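Long-range contacts in putative succinylglutamate desuccinylase / aspartoacylase (PDB 3FMC), which is probably a zinc-dependent hydrolase of the succinylglutamate desuccinylase/aspartoacylase family, thought to act on ester bonds: residues P34-A40 with A165-L171; E187-Y193 with A263-R268. All coordinates share one frame; numbering follows the deposited sequence.

Contact 1 (P34-A40 with A165-L171); sequences PSVYIQA and ADIVLDL
Y37 is tied to the neighbouring strand through both of its backbone polar atoms: its N reaches I167 O at 2.8 Å, and its O takes L169 N at 2.9 Å. Q39 repeats the pattern with L169 O and L171 N. Packing is tight along this ladder. On the face carrying V36, I38, I167, L169 and L171, CD1 of I38 lies alongside CD1 of L169 at 4.1 Å, the two side chains pointing the same way, while CG2 of I38 crosses to CD1 of L171. Helix 48-60 covers I38, A40 and L171. The pair is parallel and sits inside the central sheet of the zinc-exopeptidase-like catalytic domain, with strand 69-72 flanking 36-40 and strand 237-243 flanking 167-174. On the other face, Y37 CB presses on A165 CB at 3.6 Å, and the ring meets V168 CG1 at its edge. Y37 OH donates to Q39 OE1 in the carbonyl plane, which fixes the turn of the amide. Q39 chi1 of 65° sets CG between the backbone N and the carbonyl carbon, and the extended chain carries NE2 to D170 OD1, 3.1 Å away and above the carboxylate, the planes 71° apart; NE2 also bonds Y104 OH. D170 OD2 is bonded to NE2 of H172, a residue that may form a metal site with H43 and E46. The end at P34, S35 and D166 is partly exposed, and water enters its bonding. S35 N donates to D166 OD2 at 2.9 Å, nearly straight at 165°, S35 OG accepts D166 N at 3.1 Å, and a water links S35 OG to D166 OD1.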
loop_
_atom_site.group_PDB
_atom_site.type_symbol
_atom_site.label_atom_id
_atom_site.label_comp_id
_atom_site.label_asym_id
_atom_site.label_seq_id
_atom_site.Cartn_x
_atom_site.Cartn_y
_atom_site.Cartn_z
ATOM N N PRO C 34 -9.653 -19.983 38.185
ATOM C CA PRO C 34 -9.110 -20.289 36.871
ATOM C C PRO C 34 -8.083 -19.244 36.422
ATOM O O PRO C 34 -8.142 -18.090 36.874
ATOM C CB PRO C 34 -10.329 -20.205 35.933
ATOM C CG PRO C 34 -11.554 -20.194 36.825
ATOM C CD PRO C 34 -11.094 -19.650 38.151
ATOM N N SER C 35 -7.188 -19.650 35.528
ATOM C CA SER C 35 -6.202 -18.731 34.939
ATOM C C SER C 35 -6.789 -18.113 33.672
ATOM O O SER C 35 -7.569 -18.732 32.929
ATOM C CB SER C 35 -4.881 -19.416 34.624
ATOM O OG SER C 35 -5.061 -20.511 33.751
ATOM N N VAL C 36 -6.370 -16.894 33.404
ATOM C CA VAL C 36 -6.927 -16.121 32.285
ATOM C C VAL C 36 -5.781 -15.532 31.456
ATOM O O VAL C 36 -4.782 -15.006 31.997
ATOM C CB VAL C 36 -7.792 -14.964 32.789
ATOM C CG1 VAL C 36 -8.518 -14.249 31.637
ATOM C CG2 VAL C 36 -8.822 -15.489 33.869
ATOM N N TYR C 37 -5.966 -15.615 30.156
ATOM C CA TYR C 37 -5.060 -15.024 29.174
ATOM C C TYR C 37 -5.868 -14.058 28.296
ATOM O O TYR C 37 -6.881 -14.450 27.736
ATOM C CB TYR C 37 -4.402 -16.083 28.331
ATOM C CG TYR C 37 -3.572 -15.522 27.193
ATOM C CD1 TYR C 37 -2.223 -15.201 27.360
ATOM C CD2 TYR C 37 -4.144 -15.309 25.944
ATOM C CE1 TYR C 37 -1.467 -14.674 26.264
ATOM C CE2 TYR C 37 -3.402 -14.804 24.875
ATOM C CZ TYR C 37 -2.049 -14.485 25.056
ATOM O OH TYR C 37 -1.289 -13.972 24.024
ATOM N N ILE C 38 -5.421 -12.803 28.235
ATOM C CA ILE C 38 -6.118 -11.725 27.487
ATOM C C ILE C 38 -5.107 -11.087 26.539
ATOM O O ILE C 38 -3.993 -10.765 26.957
ATOM C CB ILE C 38 -6.679 -10.641 28.430
ATOM C CG1 ILE C 38 -7.489 -11.304 29.558
ATOM C CG2 ILE C 38 -7.490 -9.586 27.652
ATOM C CD1 ILE C 38 -8.139 -10.311 30.567
ATOM N N GLN C 39 -5.496 -10.928 25.278
ATOM C CA GLN C 39 -4.646 -10.236 24.292
ATOM C C GLN C 39 -5.457 -9.229 23.490
ATOM O O GLN C 39 -6.665 -9.331 23.390
ATOM C CB GLN C 39 -3.910 -11.203 23.355
ATOM C CG GLN C 39 -4.804 -12.015 22.433
ATOM C CD GLN C 39 -4.064 -12.960 21.561
ATOM O OE1 GLN C 39 -2.990 -13.430 21.908
ATOM N NE2 GLN C 39 -4.626 -13.234 20.392
ATOM N N ALA C 40 -4.750 -8.266 22.898
ATOM C CA ALA C 40 -5.358 -7.213 22.103
ATOM C C ALA C 40 -4.445 -6.855 20.940
ATOM O O ALA C 40 -3.208 -6.958 21.059
ATOM C CB ALA C 40 -5.548 -5.927 22.939
ATOM N N ALA C 165 -3.710 -21.209 29.741
ATOM C CA ALA C 165 -4.830 -20.665 30.530
ATOM C C ALA C 165 -6.139 -21.495 30.434
ATOM O O ALA C 165 -6.354 -22.270 29.495
ATOM C CB ALA C 165 -5.109 -19.210 30.074
ATOM N N ASP C 166 -7.022 -21.279 31.411
ATOM C CA ASP C 166 -8.350 -21.871 31.432
ATOM C C ASP C 166 -9.331 -21.028 30.640
ATOM O O ASP C 166 -10.307 -21.549 30.138
ATOM C CB ASP C 166 -8.865 -21.990 32.862
ATOM C CG ASP C 166 -7.946 -22.843 33.736
ATOM O OD1 ASP C 166 -7.463 -23.888 33.249
ATOM O OD2 ASP C 166 -7.655 -22.401 34.871
ATOM N N ILE C 167 -9.089 -19.720 30.600
ATOM C CA ILE C 167 -9.945 -18.743 29.919
ATOM C C ILE C 167 -9.088 -17.875 29.006
ATOM O O ILE C 167 -8.076 -17.320 29.442
ATOM C CB ILE C 167 -10.657 -17.840 30.949
ATOM C CG1 ILE C 167 -11.509 -18.700 31.907
ATOM C CG2 ILE C 167 -11.521 -16.751 30.256
ATOM C CD1 ILE C 167 -11.938 -17.928 33.145
ATOM N N VAL C 168 -9.522 -17.752 27.757
ATOM C CA VAL C 168 -8.833 -16.950 26.753
ATOM C C VAL C 168 -9.778 -15.895 26.224
ATOM O O VAL C 168 -10.871 -16.242 25.758
ATOM C CB VAL C 168 -8.338 -17.834 25.590
ATOM C CG1 VAL C 168 -7.808 -16.996 24.443
ATOM C CG2 VAL C 168 -7.271 -18.870 26.105
ATOM N N LEU C 169 -9.380 -14.638 26.328
ATOM C CA LEU C 169 -10.178 -13.518 25.801
ATOM C C LEU C 169 -9.344 -12.769 24.753
ATOM O O LEU C 169 -8.309 -12.205 25.073
ATOM C CB LEU C 169 -10.600 -12.537 26.907
ATOM C CG LEU C 169 -11.326 -13.112 28.121
ATOM C CD1 LEU C 169 -11.588 -11.954 29.138
ATOM C CD2 LEU C 169 -12.572 -13.860 27.689
ATOM N N ASP C 170 -9.805 -12.792 23.510
ATOM C CA ASP C 170 -9.107 -12.126 22.370
ATOM C C ASP C 170 -9.883 -10.844 22.086
ATOM O O ASP C 170 -11.048 -10.885 21.723
ATOM C CB ASP C 170 -9.083 -13.069 21.165
ATOM C CG ASP C 170 -8.066 -12.646 20.082
ATOM O OD1 ASP C 170 -7.300 -11.701 20.331
ATOM O OD2 ASP C 170 -8.071 -13.260 18.979
ATOM N N LEU C 171 -9.233 -9.718 22.292
ATOM C CA LEU C 171 -9.868 -8.429 22.114
ATOM C C LEU C 171 -9.603 -7.852 20.719
ATOM O O LEU C 171 -8.438 -7.536 20.342
ATOM C CB LEU C 171 -9.425 -7.436 23.173
ATOM C CG LEU C 171 -9.496 -7.917 24.630
ATOM C CD1 LEU C 171 -9.065 -6.771 25.524
ATOM C CD2 LEU C 171 -10.884 -8.414 24.998
HETATM O O HOH W 1 -4.549 -23.672 33.216
#

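Contact 2 (E187-Y193 with A263-R268)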
loop_
_atom_site.group_PDB
_atom_site.type_symbol
_atom_site.label_atom_id
_atom_site.label_comp_id
_atom_site.label_asym_id
_atom_site.label_seq_id
_atom_site.Cartn_x
_atom_site.Cartn_y
_atom_site.Cartn_z
ATOM N N GLU C 187 -20.608 -22.680 25.613
ATOM C CA GLU C 187 -20.687 -21.773 26.728
ATOM C C GLU C 187 -21.519 -20.555 26.414
ATOM O O GLU C 187 -21.104 -19.425 26.644
ATOM C CB GLU C 187 -19.306 -21.354 27.266
ATOM C CG GLU C 187 -19.397 -20.770 28.689
ATOM C CD GLU C 187 -18.065 -20.225 29.203
ATOM O OE1 GLU C 187 -17.047 -20.573 28.591
ATOM O OE2 GLU C 187 -18.039 -19.452 30.199
ATOM N N ARG C 188 -22.725 -20.809 25.913
ATOM C CA ARG C 188 -23.701 -19.761 25.633
ATOM C C ARG C 188 -23.950 -18.842 26.839
ATOM O O ARG C 188 -24.163 -17.635 26.687
ATOM C CB ARG C 188 -24.993 -20.423 25.170
ATOM C CG ARG C 188 -26.128 -19.447 25.055
ATOM C CD ARG C 188 -27.298 -20.068 24.380
ATOM N NE ARG C 188 -28.469 -19.261 24.642
ATOM C CZ ARG C 188 -29.620 -19.390 23.996
ATOM N NH1 ARG C 188 -29.730 -20.303 23.030
ATOM N NH2 ARG C 188 -30.648 -18.594 24.326
ATOM N N SER C 189 -23.828 -19.381 28.050
ATOM C CA SER C 189 -24.016 -18.578 29.236
ATOM C C SER C 189 -23.055 -17.418 29.384
ATOM O O SER C 189 -23.380 -16.423 30.057
ATOM C CB SER C 189 -23.926 -19.460 30.487
ATOM O OG SER C 189 -22.641 -20.064 30.582
ATOM N N ALA C 190 -21.868 -17.501 28.766
ATOM C CA ALA C 190 -20.875 -16.448 28.953
ATOM C C ALA C 190 -21.391 -15.079 28.535
ATOM O O ALA C 190 -21.015 -14.061 29.114
ATOM C CB ALA C 190 -19.540 -16.792 28.206
ATOM N N ALA C 191 -22.217 -15.044 27.488
ATOM C CA ALA C 191 -22.744 -13.790 26.973
ATOM C C ALA C 191 -23.544 -13.012 28.005
ATOM O O ALA C 191 -23.578 -11.807 27.957
ATOM C CB ALA C 191 -23.586 -14.046 25.684
ATOM N N GLN C 192 -24.141 -13.715 28.962
ATOM C CA GLN C 192 -24.936 -13.083 30.022
ATOM C C GLN C 192 -24.109 -12.219 30.973
ATOM O O GLN C 192 -24.684 -11.380 31.648
ATOM C CB GLN C 192 -25.705 -14.138 30.840
ATOM C CG GLN C 192 -26.691 -14.976 30.051
ATOM C CD GLN C 192 -27.829 -14.158 29.455
ATOM O OE1 GLN C 192 -28.408 -13.299 30.110
ATOM N NE2 GLN C 192 -28.160 -14.439 28.201
ATOM N N TYR C 193 -22.778 -12.373 30.980
ATOM C CA TYR C 193 -21.898 -11.654 31.934
ATOM C C TYR C 193 -21.217 -10.439 31.368
ATOM O O TYR C 193 -20.987 -9.446 32.082
ATOM C CB TYR C 193 -20.907 -12.649 32.562
ATOM C CG TYR C 193 -21.644 -13.760 33.242
ATOM C CD1 TYR C 193 -22.223 -13.585 34.510
ATOM C CD2 TYR C 193 -21.848 -14.958 32.613
ATOM C CE1 TYR C 193 -22.962 -14.590 35.106
ATOM C CE2 TYR C 193 -22.571 -15.970 33.206
ATOM C CZ TYR C 193 -23.124 -15.784 34.455
ATOM O OH TYR C 193 -23.840 -16.842 34.998
ATOM N N ALA C 263 -17.230 -8.682 35.393
ATOM C CA ALA C 263 -18.420 -9.499 35.751
ATOM C C ALA C 263 -18.190 -10.988 35.391
ATOM O O ALA C 263 -18.556 -11.894 36.149
ATOM C CB ALA C 263 -19.691 -8.957 35.080
ATOM N N TYR C 264 -17.601 -11.273 34.206
ATOM C CA TYR C 264 -17.304 -12.624 33.809
ATOM C C TYR C 264 -16.274 -13.242 34.752
ATOM O O TYR C 264 -16.412 -14.371 35.168
ATOM C CB TYR C 264 -16.808 -12.705 32.342
ATOM C CG TYR C 264 -16.583 -14.112 31.880
ATOM C CD1 TYR C 264 -17.641 -14.964 31.644
ATOM C CD2 TYR C 264 -15.291 -14.605 31.661
ATOM C CE1 TYR C 264 -17.452 -16.254 31.256
ATOM C CE2 TYR C 264 -15.098 -15.909 31.255
ATOM C CZ TYR C 264 -16.175 -16.728 31.029
ATOM O OH TYR C 264 -16.019 -18.044 30.618
ATOM N N LEU C 265 -15.245 -12.473 35.079
ATOM C CA LEU C 265 -14.182 -12.961 35.982
ATOM C C LEU C 265 -14.748 -13.277 37.389
ATOM O O LEU C 265 -14.351 -14.262 37.996
ATOM C CB LEU C 265 -13.065 -11.919 36.042
ATOM C CG LEU C 265 -12.313 -11.640 34.729
ATOM C CD1 LEU C 265 -11.106 -10.729 34.959
ATOM C CD2 LEU C 265 -11.940 -12.933 34.052
ATOM N N SER C 266 -15.646 -12.434 37.897
ATOM C CA SER C 266 -16.323 -12.717 39.192
ATOM C C SER C 266 -17.138 -14.019 39.065
ATOM O O SER C 266 -17.030 -14.942 39.875
ATOM C CB SER C 266 -17.196 -11.521 39.593
ATOM O OG SER C 266 -17.953 -11.810 40.742
ATOM N N HIS C 267 -17.958 -14.096 38.017
ATOM C CA HIS C 267 -18.697 -15.321 37.707
ATOM C C HIS C 267 -17.850 -16.596 37.709
ATOM O O HIS C 267 -18.262 -17.632 38.243
ATOM C CB HIS C 267 -19.497 -15.128 36.396
ATOM C CG HIS C 267 -19.895 -16.405 35.724
ATOM N ND1 HIS C 267 -20.791 -17.298 36.270
ATOM C CD2 HIS C 267 -19.572 -16.894 34.503
ATOM C CE1 HIS C 267 -20.949 -18.314 35.440
ATOM N NE2 HIS C 267 -20.226 -18.086 34.351
ATOM N N ARG C 268 -16.655 -16.549 37.104
ATOM C CA ARG C 268 -15.767 -17.704 37.034
ATOM C C ARG C 268 -14.848 -17.883 38.234
ATOM O O ARG C 268 -14.056 -18.815 38.273
ATOM C CB ARG C 268 -14.914 -17.613 35.762
ATOM C CG ARG C 268 -15.725 -17.630 34.449
ATOM C CD ARG C 268 -16.435 -18.920 34.289
ATOM N NE ARG C 268 -15.532 -20.043 34.508
ATOM C CZ ARG C 268 -14.779 -20.592 33.558
ATOM N NH1 ARG C 268 -14.834 -20.154 32.308
ATOM N NH2 ARG C 268 -14.006 -21.608 33.855
HETATM O O HOH W 2 -20.287 -18.951 31.508
#
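The rings of Y193 and H267 lie face to face, centroids 3.6 Å apart and planes only 8° from parallel, where the last turn of helix 251-267 packs against the loop between strands 176-184 and 198-202 of the catalytic domain. H267 CG sits over the centre of the phenol ring, whose opposite face is approached near its rim by Q192 CB. Next to the stack runs a chain of polar groups. Y264 is placed for it by chi1 -176°, which sets CG anti to the backbone N, and its OH donates to E187 OE2 in a very short bond of 2.5 Å. The same oxygen accepts R268 NH1 at 3.0 Å, lying in the guanidinium plane, so the hydroxyl both donates and accepts, its two partners roughly at right angles. E187 OE2 accepts a second hydrogen bond, from a water at 2.6 Å, and has a long salt bridge to R268 NH1 at 3.9 Å, while E187 OE1 bonds S237 OG. That water also bonds S189 OG at 2.8 Å and H267 NE2 at 3.0 Å, so three side chains hold it and NE2 of H267 has a polar partner. With an alanine replacing Y193, H267 would probably lose its stacking surface and be freer to swing away from the water that it shares with E187 and S189. R268 CG lies over one face of the Y264 ring, toward the rim, and the bends at chi2 and chi3 bring NH1 round to the hydroxyl. A190 CB packs on Y264 CE1 at 3.7 Å.

How the contacts relate
Contact 1 and contact 2 have centres about 13 Å apart and touch directly; both segments of contact 1 precede those of contact 2 in the sequence. The end of helix 251-267 rests on the sheet face that carries V36 and I167: I167 CG2 meets Y264 CE2 at 3.8 Å, and I167 CG1 meets R268 NH1 at 3.7 Å. V36 CG2 packs on L265 CD2 at 4.0 Å. I167, touching Y264 and R268, bridges the two, and P34 CD also packs on R268 O at 3.1 Å. The presumed zinc site is approached by contact 1, through D170 and H172, on the other face and toward the C-terminal end of 167-171; contact 2 packs near the beginning of that strand.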